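Local atomic coordinates of homocysteine S-methyltransferase (Escherichia coli, PDB entry 5DMM), a protein that catalyses zinc-dependent methyl transfer from S-methylmethionine, or less efficiently S-adenosylmethionine, to homocysteine, yielding methionine. Residues A[89-103]-A[152-164]. Sequence-based numbering, arbitrary orientation.
Sequences KALIGKSVELARKAR and PRVEALLDAGADL
The apolar part of the contact centres on I92 and V96, which meet A156, L157 and A160. CG2 of I92 lies 3.6 Å from both A156 CB and L157 CD2, and that same leucine methyl is 3.5 Å from V96 CG2. V96 holds CG1 opposite its backbone N (chi1 -176°), sending it to A160 O and A162 N while CG2 faces L157. The CA atoms of G93 and A160 are 5.1 Å apart, and the helix axes come within 8.1 Å at a crossing angle of -37°.

Charged and polar bonds lie at the two ends. R103 NH1 donates to D163 OD2 at 2.8 Å, near the guanidinium plane and on the syn lone pair, although the two flat groups are turned 48° apart. A water joins R103 NH2, D163 OD1 and G161 O; R103 NH1 also bonds L116 O, and D163 OD2 bonds V118 N. R100 NH1 gives A160 O a weak bond. K89 lays CD across P152, 3.4 Å from P152 O; its NZ makes a long salt bridge (3.8 Å) with E155 OE1, whose partner OE2 bonds Y186 OH, and reaches D159 OD2 through water.

Past helix 143-159, G161 N and A162 N bond back to L158 O and L157 O, a Schellman motif. Helices 85-109 and 143-159 follow adjacent parallel strands, 65-67 and 117-122: neighbouring outer helices of the TIM barrel.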
loop_
_atom_site.group_PDB
_atom_site.type_symbol
_atom_site.label_atom_id
_atom_site.label_comp_id
_atom_site.label_asym_id
_atom_site.label_seq_id
_atom_site.Cartn_x
_atom_site.Cartn_y
_atom_site.Cartn_z
ATOM N N LYS A 89 -8.312 -16.147 -4.090
ATOM C CA LYS A 89 -8.315 -15.771 -2.677
ATOM C C LYS A 89 -7.247 -16.540 -1.895
ATOM O O LYS A 89 -6.659 -16.017 -0.956
ATOM C CB LYS A 89 -9.706 -15.978 -2.048
ATOM C CG LYS A 89 -10.795 -15.180 -2.755
ATOM C CD LYS A 89 -11.904 -14.661 -1.866
ATOM C CE LYS A 89 -12.485 -15.694 -0.954
ATOM N NZ LYS A 89 -13.561 -15.062 -0.120
ATOM N N ALA A 90 -6.981 -17.781 -2.291
ATOM C CA ALA A 90 -5.879 -18.532 -1.693
ATOM C C ALA A 90 -4.542 -17.818 -1.883
ATOM O O ALA A 90 -3.726 -17.739 -0.956
ATOM C CB ALA A 90 -5.815 -19.965 -2.298
ATOM N N LEU A 91 -4.311 -17.289 -3.079
ATOM C CA LEU A 91 -3.037 -16.643 -3.361
ATOM C C LEU A 91 -2.967 -15.296 -2.650
ATOM O O LEU A 91 -1.907 -14.893 -2.168
ATOM C CB LEU A 91 -2.836 -16.457 -4.861
ATOM C CG LEU A 91 -2.655 -17.769 -5.623
ATOM C CD1 LEU A 91 -2.369 -17.495 -7.081
ATOM C CD2 LEU A 91 -1.516 -18.547 -5.009
ATOM N N ILE A 92 -4.101 -14.610 -2.585
ATOM C CA ILE A 92 -4.151 -13.334 -1.875
ATOM C C ILE A 92 -3.819 -13.570 -0.409
ATOM O O ILE A 92 -2.991 -12.851 0.182
ATOM C CB ILE A 92 -5.524 -12.664 -2.032
ATOM C CG1 ILE A 92 -5.724 -12.225 -3.488
ATOM C CG2 ILE A 92 -5.655 -11.473 -1.082
ATOM C CD1 ILE A 92 -7.174 -12.052 -3.868
ATOM N N GLY A 93 -4.442 -14.591 0.171
ATOM C CA GLY A 93 -4.192 -14.941 1.557
ATOM C C GLY A 93 -2.739 -15.331 1.793
ATOM O O GLY A 93 -2.139 -14.970 2.817
ATOM N N LYS A 94 -2.174 -16.061 0.838
ATOM C CA LYS A 94 -0.771 -16.458 0.892
ATOM C C LYS A 94 0.171 -15.252 0.975
ATOM O O LYS A 94 1.188 -15.309 1.664
ATOM C CB LYS A 94 -0.413 -17.295 -0.328
ATOM C CG LYS A 94 1.027 -17.781 -0.341
ATOM C CD LYS A 94 1.267 -18.826 0.736
ATOM C CE LYS A 94 2.510 -19.656 0.435
ATOM N NZ LYS A 94 2.339 -20.496 -0.782
ATOM N N SER A 95 -0.179 -14.168 0.285
ATOM C CA SER A 95 0.662 -12.970 0.283
ATOM C C SER A 95 0.769 -12.397 1.695
ATOM O O SER A 95 1.816 -11.856 2.069
ATOM C CB SER A 95 0.132 -11.911 -0.703
ATOM O OG SER A 95 -0.980 -11.189 -0.189
ATOM N N VAL A 96 -0.307 -12.534 2.471
ATOM C CA VAL A 96 -0.346 -12.101 3.867
ATOM C C VAL A 96 0.432 -13.069 4.739
ATOM O O VAL A 96 1.190 -12.664 5.606
ATOM C CB VAL A 96 -1.783 -12.007 4.409
ATOM C CG1 VAL A 96 -1.782 -11.454 5.858
ATOM C CG2 VAL A 96 -2.628 -11.115 3.514
ATOM N N GLU A 97 0.235 -14.357 4.495
ATOM C CA GLU A 97 0.916 -15.389 5.257
ATOM C C GLU A 97 2.438 -15.231 5.171
ATOM O O GLU A 97 3.133 -15.360 6.174
ATOM C CB GLU A 97 0.486 -16.773 4.754
ATOM C CG GLU A 97 1.079 -17.945 5.501
ATOM C CD GLU A 97 0.751 -19.273 4.819
ATOM O OE1 GLU A 97 -0.387 -19.427 4.315
ATOM O OE2 GLU A 97 1.640 -20.155 4.760
ATOM N N LEU A 98 2.948 -14.939 3.977
ATOM C CA LEU A 98 4.397 -14.830 3.786
ATOM C C LEU A 98 4.951 -13.617 4.516
ATOM O O LEU A 98 6.058 -13.668 5.051
ATOM C CB LEU A 98 4.754 -14.751 2.304
ATOM C CG LEU A 98 4.482 -16.021 1.497
ATOM C CD1 LEU A 98 4.582 -15.723 0.009
ATOM C CD2 LEU A 98 5.496 -17.104 1.897
ATOM N N ALA A 99 4.187 -12.530 4.557
ATOM C CA ALA A 99 4.643 -11.360 5.304
ATOM C C ALA A 99 4.594 -11.642 6.806
ATOM O O ALA A 99 5.470 -11.205 7.562
ATOM C CB ALA A 99 3.793 -10.113 4.956
ATOM N N ARG A 100 3.566 -12.364 7.245
ATOM C CA ARG A 100 3.454 -12.702 8.660
ATOM C C ARG A 100 4.588 -13.650 9.065
ATOM O O ARG A 100 5.124 -13.546 10.171
ATOM C CB ARG A 100 2.087 -13.327 8.962
ATOM C CG ARG A 100 0.908 -12.368 8.751
ATOM C CD ARG A 100 -0.408 -13.070 9.037
ATOM N NE ARG A 100 -0.450 -13.506 10.427
ATOM C CZ ARG A 100 -1.265 -14.437 10.911
ATOM N NH1 ARG A 100 -2.125 -15.061 10.114
ATOM N NH2 ARG A 100 -1.213 -14.744 12.201
ATOM N N LYS A 101 4.951 -14.564 8.164
ATOM C CA LYS A 101 6.068 -15.477 8.417
ATOM C C LYS A 101 7.380 -14.715 8.543
ATOM O O LYS A 101 8.201 -15.043 9.394
ATOM C CB LYS A 101 6.191 -16.528 7.308
ATOM C CG LYS A 101 5.040 -17.535 7.238
ATOM C CD LYS A 101 5.088 -18.550 8.362
ATOM C CE LYS A 101 4.073 -19.671 8.138
ATOM N NZ LYS A 101 4.291 -20.390 6.847
ATOM N N ALA A 102 7.578 -13.701 7.699
ATOM C CA ALA A 102 8.776 -12.868 7.787
ATOM C C ALA A 102 8.825 -12.080 9.103
ATOM O O ALA A 102 9.897 -11.881 9.680
ATOM C CB ALA A 102 8.856 -11.914 6.601
ATOM N N ARG A 103 7.659 -11.639 9.572
ATOM C CA ARG A 103 7.558 -10.948 10.852
ATOM C C ARG A 103 7.909 -11.879 12.015
ATOM O O ARG A 103 8.604 -11.478 12.956
ATOM C CB ARG A 103 6.156 -10.375 11.048
ATOM C CG ARG A 103 5.965 -9.689 12.402
ATOM C CD ARG A 103 4.625 -8.952 12.477
ATOM N NE ARG A 103 3.490 -9.863 12.346
ATOM C CZ ARG A 103 2.229 -9.465 12.204
ATOM N NH1 ARG A 103 1.941 -8.167 12.168
ATOM N NH2 ARG A 103 1.260 -10.364 12.086
ATOM N N PRO A 152 -13.664 -9.668 -2.966
ATOM C CA PRO A 152 -12.936 -10.911 -2.631
ATOM C C PRO A 152 -11.531 -10.693 -2.058
ATOM O O PRO A 152 -11.109 -11.445 -1.169
ATOM C CB PRO A 152 -12.814 -11.637 -3.973
ATOM C CG PRO A 152 -13.750 -10.982 -4.895
ATOM C CD PRO A 152 -13.972 -9.589 -4.407
ATOM N N ARG A 153 -10.821 -9.686 -2.556
ATOM C CA ARG A 153 -9.468 -9.416 -2.058
ATOM C C ARG A 153 -9.518 -8.815 -0.652
ATOM O O ARG A 153 -8.706 -9.170 0.208
ATOM C CB ARG A 153 -8.698 -8.493 -3.008
ATOM C CG ARG A 153 -7.370 -7.991 -2.426
ATOM C CD ARG A 153 -6.540 -7.271 -3.478
ATOM N NE ARG A 153 -7.301 -6.205 -4.112
ATOM C CZ ARG A 153 -6.840 -5.434 -5.090
ATOM N NH1 ARG A 153 -5.599 -5.603 -5.548
ATOM N NH2 ARG A 153 -7.618 -4.489 -5.606
ATOM N N VAL A 154 -10.456 -7.906 -0.407
ATOM C CA VAL A 154 -10.616 -7.370 0.942
ATOM C C VAL A 154 -10.884 -8.506 1.925
ATOM O O VAL A 154 -10.259 -8.586 2.973
ATOM C CB VAL A 154 -11.753 -6.319 1.022
ATOM C CG1 VAL A 154 -12.122 -6.032 2.463
ATOM C CG2 VAL A 154 -11.328 -5.029 0.309
ATOM N N GLU A 155 -11.799 -9.407 1.568
ATOM C CA GLU A 155 -12.127 -10.508 2.458
ATOM C C GLU A 155 -10.933 -11.436 2.695
ATOM O O GLU A 155 -10.650 -11.813 3.833
ATOM C CB GLU A 155 -13.335 -11.273 1.908
ATOM C CG GLU A 155 -14.614 -10.479 2.148
ATOM C CD GLU A 155 -15.897 -11.179 1.691
ATOM O OE1 GLU A 155 -15.837 -12.331 1.211
ATOM O OE2 GLU A 155 -16.975 -10.558 1.817
ATOM N N ALA A 156 -10.205 -11.757 1.635
ATOM C CA ALA A 156 -9.082 -12.681 1.735
ATOM C C ALA A 156 -7.947 -12.097 2.579
ATOM O O ALA A 156 -7.325 -12.811 3.375
ATOM C CB ALA A 156 -8.580 -13.044 0.345
ATOM N N LEU A 157 -7.693 -10.801 2.419
ATOM C CA LEU A 157 -6.628 -10.130 3.172
ATOM C C LEU A 157 -6.965 -10.071 4.669
ATOM O O LEU A 157 -6.106 -10.301 5.523
ATOM C CB LEU A 157 -6.385 -8.714 2.625
ATOM C CG LEU A 157 -5.753 -8.585 1.228
ATOM C CD1 LEU A 157 -5.800 -7.126 0.750
ATOM C CD2 LEU A 157 -4.292 -9.066 1.203
ATOM N N LEU A 158 -8.223 -9.770 4.988
ATOM C CA LEU A 158 -8.641 -9.681 6.384
ATOM C C LEU A 158 -8.662 -11.075 7.020
ATOM O O LEU A 158 -8.172 -11.262 8.140
ATOM C CB LEU A 158 -10.022 -9.003 6.502
ATOM C CG LEU A 158 -10.081 -7.521 6.102
ATOM C CD1 LEU A 158 -11.515 -6.977 6.092
ATOM C CD2 LEU A 158 -9.204 -6.673 7.015
ATOM N N ASP A 159 -9.198 -12.053 6.299
ATOM C CA ASP A 159 -9.284 -13.415 6.826
ATOM C C ASP A 159 -7.918 -14.030 7.067
ATOM O O ASP A 159 -7.766 -14.871 7.953
ATOM C CB ASP A 159 -10.077 -14.324 5.883
ATOM C CG ASP A 159 -11.555 -14.046 5.924
ATOM O OD1 ASP A 159 -12.020 -13.415 6.899
ATOM O OD2 ASP A 159 -12.259 -14.455 4.976
ATOM N N ALA A 160 -6.932 -13.622 6.266
ATOM C CA ALA A 160 -5.569 -14.117 6.415
ATOM C C ALA A 160 -4.829 -13.392 7.549
ATOM O O ALA A 160 -3.708 -13.761 7.897
ATOM C CB ALA A 160 -4.800 -13.972 5.110
ATOM N N GLY A 161 -5.445 -12.352 8.102
ATOM C CA GLY A 161 -4.876 -11.674 9.254
ATOM C C GLY A 161 -4.035 -10.424 9.024
ATOM O O GLY A 161 -3.193 -10.106 9.852
ATOM N N ALA A 162 -4.241 -9.725 7.913
ATOM C CA ALA A 162 -3.665 -8.389 7.738
ATOM C C ALA A 162 -4.072 -7.473 8.891
ATOM O O ALA A 162 -5.224 -7.513 9.327
ATOM C CB ALA A 162 -4.114 -7.785 6.407
ATOM N N ASP A 163 -3.136 -6.660 9.383
ATOM C CA ASP A 163 -3.435 -5.700 10.447
ATOM C C ASP A 163 -4.233 -4.540 9.905
ATOM O O ASP A 163 -5.085 -3.971 10.600
ATOM C CB ASP A 163 -2.146 -5.192 11.101
ATOM C CG ASP A 163 -1.352 -6.313 11.723
ATOM O OD1 ASP A 163 -1.919 -7.017 12.590
ATOM O OD2 ASP A 163 -0.182 -6.506 11.327
ATOM N N LEU A 164 -3.942 -4.175 8.667
ATOM C CA LEU A 164 -4.731 -3.153 7.996
ATOM C C LEU A 164 -4.614 -3.285 6.488
ATOM O O LEU A 164 -3.855 -4.109 5.982
ATOM C CB LEU A 164 -4.308 -1.758 8.438
ATOM C CG LEU A 164 -2.943 -1.236 8.006
ATOM C CD1 LEU A 164 -2.862 0.239 8.415
ATOM C CD2 LEU A 164 -1.798 -1.990 8.648
HETATM O O HOH W 1 -11.800 -14.898 2.420
HETATM O O HOH W 2 -1.541 -9.565 12.143
#